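Pab-dependent poly(a)-specific ribonuclease subunit PAN2 (PDB 4CZW) shortens the poly(A) tails of messenger RNA as the catalytic subunit of the PAN2-PAN3 deadenylation complex, releasing 5'-AMP. Local coordinates at residues F415-N418 with L423-Y426; F491-I496 with H602-D607. All blocks are in the same frame, centred on the assembly; numbering follows the deposited sequence.

Interaction 1: residues F415-N418 with L423-Y426; sequences FRDN and LKTY
Asp417 and Lys424 mark the closest approach of two irregular backbone segments, yet their CA atoms remain 11.2 Å apart, so side chains alone bridge 415-418 and 423-426. No hydrogen bond joins the segments, and their mutual burial amounts to just 70 Å². The two side chains reach for each other from opposite directions. Asp417 swings CG anti to its main-chain nitrogen (chi1 -177°), which carries the carboxylate across to the methylene end of the lysine, with OD1 3.9 Å from Lys424 CE. Both segments belong to the loop that runs from helix 412-415 to strand 441-451, a strand of the mixed sheet of the exonuclease. Lys424 is extended until its last torsion bends (chi4 61°), and its ammonium donates to the carbonyl of His421 within the same loop. Asp417 OD2 lies 4.5 Å from Lys424 NZ, too far for a salt bridge, though the opposite charges probably still attract, while OD1 accepts from the backbone N of Asn419. Beside them stands Tyr426: Lys424 CB sits 4.0 Å above one face of its ring, displaced toward the rim. The phenol OH comes within 4.3 Å of Asp417 OD1 and has a weak hydrogen bond with the Asn419 side chain.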
loop_
_atom_site.group_PDB
_atom_site.type_symbol
_atom_site.label_atom_id
_atom_site.label_comp_id
_atom_site.label_asym_id
_atom_site.label_seq_id
_atom_site.Cartn_x
_atom_site.Cartn_y
_atom_site.Cartn_z
ATOM N N PHE A 415 10.282 -9.706 -20.730
ATOM C CA PHE A 415 10.985 -10.033 -21.967
ATOM C C PHE A 415 12.210 -9.155 -22.211
ATOM O O PHE A 415 13.023 -9.447 -23.088
ATOM C CB PHE A 415 10.029 -9.917 -23.158
ATOM C CG PHE A 415 8.728 -10.645 -22.967
ATOM C CD1 PHE A 415 8.655 -12.018 -23.128
ATOM C CD2 PHE A 415 7.576 -9.953 -22.629
ATOM C CE1 PHE A 415 7.459 -12.689 -22.955
ATOM C CE2 PHE A 415 6.377 -10.618 -22.453
ATOM C CZ PHE A 415 6.319 -11.988 -22.616
ATOM N N ARG A 416 12.345 -8.084 -21.434
ATOM C CA ARG A 416 13.431 -7.130 -21.637
ATOM C C ARG A 416 14.778 -7.688 -21.182
ATOM O O ARG A 416 14.870 -8.356 -20.153
ATOM C CB ARG A 416 13.133 -5.820 -20.902
ATOM C CG ARG A 416 14.166 -4.728 -21.139
ATOM C CD ARG A 416 13.737 -3.399 -20.534
ATOM N NE ARG A 416 12.536 -2.866 -21.170
ATOM C CZ ARG A 416 11.316 -2.941 -20.646
ATOM N NH1 ARG A 416 11.134 -3.526 -19.470
ATOM N NH2 ARG A 416 10.280 -2.428 -21.295
ATOM N N ASP A 417 15.820 -7.406 -21.960
ATOM C CA ASP A 417 17.170 -7.850 -21.631
ATOM C C ASP A 417 18.113 -6.667 -21.445
ATOM O O ASP A 417 18.370 -5.911 -22.383
ATOM C CB ASP A 417 17.709 -8.781 -22.720
ATOM C CG ASP A 417 19.088 -9.324 -22.393
ATOM O OD1 ASP A 417 19.429 -9.408 -21.195
ATOM O OD2 ASP A 417 19.831 -9.671 -23.336
ATOM N N ASN A 418 18.629 -6.513 -20.229
ATOM C CA ASN A 418 19.587 -5.455 -19.927
ATOM C C ASN A 418 20.843 -6.014 -19.270
ATOM O O ASN A 418 21.552 -5.305 -18.555
ATOM C CB ASN A 418 18.951 -4.394 -19.026
ATOM C CG ASN A 418 17.804 -3.667 -19.702
ATOM O OD1 ASN A 418 17.812 -3.466 -20.916
ATOM N ND2 ASN A 418 16.811 -3.268 -18.916
ATOM N N LEU A 423 27.360 -14.565 -20.669
ATOM C CA LEU A 423 27.175 -15.832 -19.971
ATOM C C LEU A 423 26.058 -15.722 -18.936
ATOM O O LEU A 423 26.230 -15.098 -17.888
ATOM C CB LEU A 423 28.478 -16.269 -19.302
ATOM C CG LEU A 423 28.467 -17.629 -18.600
ATOM C CD1 LEU A 423 28.194 -18.745 -19.595
ATOM C CD2 LEU A 423 29.778 -17.867 -17.867
ATOM N N LYS A 424 24.916 -16.330 -19.237
ATOM C CA LYS A 424 23.755 -16.256 -18.358
ATOM C C LYS A 424 23.335 -17.636 -17.860
ATOM O O LYS A 424 23.580 -18.646 -18.518
ATOM C CB LYS A 424 22.582 -15.587 -19.079
ATOM C CG LYS A 424 22.909 -14.234 -19.689
ATOM C CD LYS A 424 21.706 -13.655 -20.416
ATOM C CE LYS A 424 22.021 -12.295 -21.019
ATOM N NZ LYS A 424 23.126 -12.367 -22.013
ATOM N N THR A 425 22.700 -17.668 -16.693
ATOM C CA THR A 425 22.182 -18.913 -16.138
ATOM C C THR A 425 20.680 -19.018 -16.379
ATOM O O THR A 425 19.993 -19.810 -15.737
ATOM C CB THR A 425 22.463 -19.025 -14.630
ATOM O OG1 THR A 425 21.923 -17.883 -13.955
ATOM C CG2 THR A 425 23.960 -19.099 -14.371
ATOM N N TYR A 426 20.179 -18.211 -17.309
ATOM C CA TYR A 426 18.756 -18.198 -17.624
ATOM C C TYR A 426 18.516 -17.920 -19.102
ATOM O O TYR A 426 19.366 -17.351 -19.786
ATOM C CB TYR A 426 18.027 -17.155 -16.770
ATOM C CG TYR A 426 18.488 -15.732 -17.005
ATOM C CD1 TYR A 426 19.566 -15.206 -16.306
ATOM C CD2 TYR A 426 17.841 -14.911 -17.922
ATOM C CE1 TYR A 426 19.991 -13.907 -16.515
ATOM C CE2 TYR A 426 18.260 -13.611 -18.140
ATOM C CZ TYR A 426 19.334 -13.115 -17.432
ATOM O OH TYR A 426 19.753 -11.821 -17.645
#

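Interaction 2: residues F491-I496 with H602-D607; sequences FIDDYI and HDSIED
Asp493 turns its carboxylate away from its own main-chain nitrogen (chi1 -170°) and toward the start of helix 604-623. Ile605 answers with CG1 anti to its carbonyl carbon (chi1 -62°) and an extended chi2, which puts CD1 at the carboxylate. The two side chains meet at about a right angle, Asp493 OD2 lying 3.5 Å and CG 3.6 Å from Ile605 CD1. This is a van der Waals contact between a methyl and a buried acid with polar partners elsewhere: OD1 has a salt bridge to Arg476 and a hydrogen bond with Ser478, OD2 a hydrogen bond with Thr425 modelled implausibly short, its geometry doubtful. Were Asp493 an alanine, Arg476 and Ser478 would probably lose an acceptor, and a gap would be likely beside Ile605 CD1. The Ser604 hydroxyl is hydrogen-bonded with Ser478. Asp603 is the N-cap: its OD2 takes Glu606 N at 3.1 Å, through the lone pair anti to OD1, and more weakly Ile605 N, while OD1 pairs with Arg476. One turn on, Asp607 is a probable ligand of the catalytic metals together with Asp445, Glu447 and Asp554, the DEDD set of an RNase H-like exonuclease, here borne partly on a capped helix packed against the central sheet.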
loop_
_atom_site.group_PDB
_atom_site.type_symbol
_atom_site.label_atom_id
_atom_site.label_comp_id
_atom_site.label_asym_id
_atom_site.label_seq_id
_atom_site.Cartn_x
_atom_site.Cartn_y
_atom_site.Cartn_z
ATOM N N PHE A 491 13.943 -18.794 -16.694
ATOM C CA PHE A 491 13.769 -17.601 -17.513
ATOM C C PHE A 491 13.940 -16.351 -16.656
ATOM O O PHE A 491 13.985 -15.233 -17.169
ATOM C CB PHE A 491 12.404 -17.605 -18.211
ATOM C CG PHE A 491 11.230 -17.609 -17.270
ATOM C CD1 PHE A 491 10.730 -18.797 -16.766
ATOM C CD2 PHE A 491 10.613 -16.422 -16.910
ATOM C CE1 PHE A 491 9.644 -18.800 -15.909
ATOM C CE2 PHE A 491 9.530 -16.419 -16.055
ATOM C CZ PHE A 491 9.044 -17.608 -15.556
ATOM N N ILE A 492 14.033 -16.553 -15.346
ATOM C CA ILE A 492 14.357 -15.480 -14.415
ATOM C C ILE A 492 15.381 -15.963 -13.396
ATOM O O ILE A 492 15.159 -16.956 -12.705
ATOM C CB ILE A 492 13.115 -14.963 -13.660
ATOM C CG1 ILE A 492 12.135 -14.291 -14.622
ATOM C CG2 ILE A 492 13.524 -13.977 -12.577
ATOM C CD1 ILE A 492 10.886 -13.767 -13.946
ATOM N N ASP A 493 16.507 -15.263 -13.315
ATOM C CA ASP A 493 17.513 -15.546 -12.299
ATOM C C ASP A 493 18.168 -14.241 -11.866
ATOM O O ASP A 493 19.348 -14.004 -12.128
ATOM C CB ASP A 493 18.561 -16.533 -12.818
ATOM C CG ASP A 493 19.486 -17.031 -11.723
ATOM O OD1 ASP A 493 19.056 -17.073 -10.550
ATOM O OD2 ASP A 493 20.644 -17.382 -12.033
ATOM N N ASP A 494 17.387 -13.396 -11.204
ATOM C CA ASP A 494 17.841 -12.063 -10.831
ATOM C C ASP A 494 18.523 -12.030 -9.470
ATOM O O ASP A 494 18.015 -12.580 -8.492
ATOM C CB ASP A 494 16.666 -11.084 -10.833
ATOM C CG ASP A 494 16.031 -10.936 -12.200
ATOM O OD1 ASP A 494 16.730 -11.167 -13.209
ATOM O OD2 ASP A 494 14.834 -10.586 -12.265
ATOM N N TYR A 495 19.681 -11.383 -9.420
ATOM C CA TYR A 495 20.328 -11.058 -8.158
ATOM C C TYR A 495 19.969 -9.622 -7.798
ATOM O O TYR A 495 19.837 -8.771 -8.679
ATOM C CB TYR A 495 21.843 -11.243 -8.252
ATOM C CG TYR A 495 22.291 -12.689 -8.240
ATOM C CD1 TYR A 495 21.981 -13.543 -9.291
ATOM C CD2 TYR A 495 23.031 -13.198 -7.180
ATOM C CE1 TYR A 495 22.394 -14.862 -9.287
ATOM C CE2 TYR A 495 23.447 -14.516 -7.167
ATOM C CZ TYR A 495 23.125 -15.342 -8.222
ATOM O OH TYR A 495 23.536 -16.656 -8.214
ATOM N N ILE A 496 19.805 -9.350 -6.508
ATOM C CA ILE A 496 19.276 -8.062 -6.076
ATOM C C ILE A 496 20.355 -7.102 -5.593
ATOM O O ILE A 496 21.096 -7.405 -4.658
ATOM C CB ILE A 496 18.242 -8.237 -4.950
ATOM C CG1 ILE A 496 17.195 -9.279 -5.349
ATOM C CG2 ILE A 496 17.588 -6.905 -4.615
ATOM C CD1 ILE A 496 16.501 -8.971 -6.652
ATOM N N HIS A 602 23.380 -24.349 -1.605
ATOM C CA HIS A 602 22.047 -24.273 -2.194
ATOM C C HIS A 602 21.969 -23.314 -3.380
ATOM O O HIS A 602 22.425 -22.173 -3.306
ATOM C CB HIS A 602 21.024 -23.864 -1.131
ATOM C CG HIS A 602 20.830 -24.887 -0.055
ATOM N ND1 HIS A 602 21.734 -25.072 0.968
ATOM C CD2 HIS A 602 19.838 -25.784 0.152
ATOM C CE1 HIS A 602 21.306 -26.037 1.763
ATOM N NE2 HIS A 602 20.158 -26.487 1.289
ATOM N N ASP A 603 21.395 -23.800 -4.475
ATOM C CA ASP A 603 21.160 -22.987 -5.661
ATOM C C ASP A 603 19.659 -22.910 -5.931
ATOM O O ASP A 603 18.981 -23.936 -5.995
ATOM C CB ASP A 603 21.901 -23.563 -6.868
ATOM C CG ASP A 603 21.715 -22.730 -8.120
ATOM O OD1 ASP A 603 22.518 -21.800 -8.345
ATOM O OD2 ASP A 603 20.765 -23.007 -8.881
ATOM N N SER A 604 19.147 -21.693 -6.087
ATOM C CA SER A 604 17.709 -21.472 -6.196
ATOM C C SER A 604 17.103 -22.072 -7.465
ATOM O O SER A 604 15.928 -22.437 -7.481
ATOM C CB SER A 604 17.401 -19.975 -6.130
ATOM O OG SER A 604 18.150 -19.258 -7.094
ATOM N N ILE A 605 17.900 -22.171 -8.524
ATOM C CA ILE A 605 17.429 -22.779 -9.765
ATOM C C ILE A 605 17.285 -24.289 -9.592
ATOM O O ILE A 605 16.286 -24.879 -10.006
ATOM C CB ILE A 605 18.377 -22.483 -10.945
ATOM C CG1 ILE A 605 18.446 -20.978 -11.211
ATOM C CG2 ILE A 605 17.924 -23.220 -12.197
ATOM C CD1 ILE A 605 19.320 -20.606 -12.389
ATOM N N GLU A 606 18.285 -24.906 -8.969
ATOM C CA GLU A 606 18.267 -26.343 -8.713
ATOM C C GLU A 606 17.112 -26.733 -7.794
ATOM O O GLU A 606 16.391 -27.695 -8.064
ATOM C CB GLU A 606 19.593 -26.797 -8.099
ATOM C CG GLU A 606 20.792 -26.672 -9.024
ATOM C CD GLU A 606 22.070 -27.182 -8.386
ATOM O OE1 GLU A 606 22.022 -27.600 -7.209
ATOM O OE2 GLU A 606 23.122 -27.166 -9.059
ATOM N N ASP A 607 16.943 -25.981 -6.710
ATOM C CA ASP A 607 15.878 -26.245 -5.747
ATOM C C ASP A 607 14.498 -26.059 -6.370
ATOM O O ASP A 607 13.534 -26.711 -5.971
ATOM C CB ASP A 607 16.027 -25.339 -4.524
ATOM C CG ASP A 607 17.209 -25.720 -3.653
ATOM O OD1 ASP A 607 18.120 -26.416 -4.151
ATOM O OD2 ASP A 607 17.229 -25.322 -2.470
#

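In the fold
The two contacts are about 12 Å apart, centre to centre, and they touch. Interaction 1 is largely a surface affair within one irregular loop, local in sequence, a loose carboxylate-to-methylene contact with the charges near but not paired; interaction 2 is buried and brings strand 490-496 to helix 604-623 across more than a hundred residues. Thr425 joins them, its hydroxyl modelled doubtfully close to Asp493 and its carbonyl O 3.5 Å from Ile605 CD1. Tyr426 packs onto Asp493 as well, its CD1 3.9 Å from Asp493 CB. The loop between helix 412-415 and strand 441-451 thus lies against both elements. The exposed Asp417 meets a lysine methylene, whereas the buried Asp493 is gripped by Arg476 and Ser478.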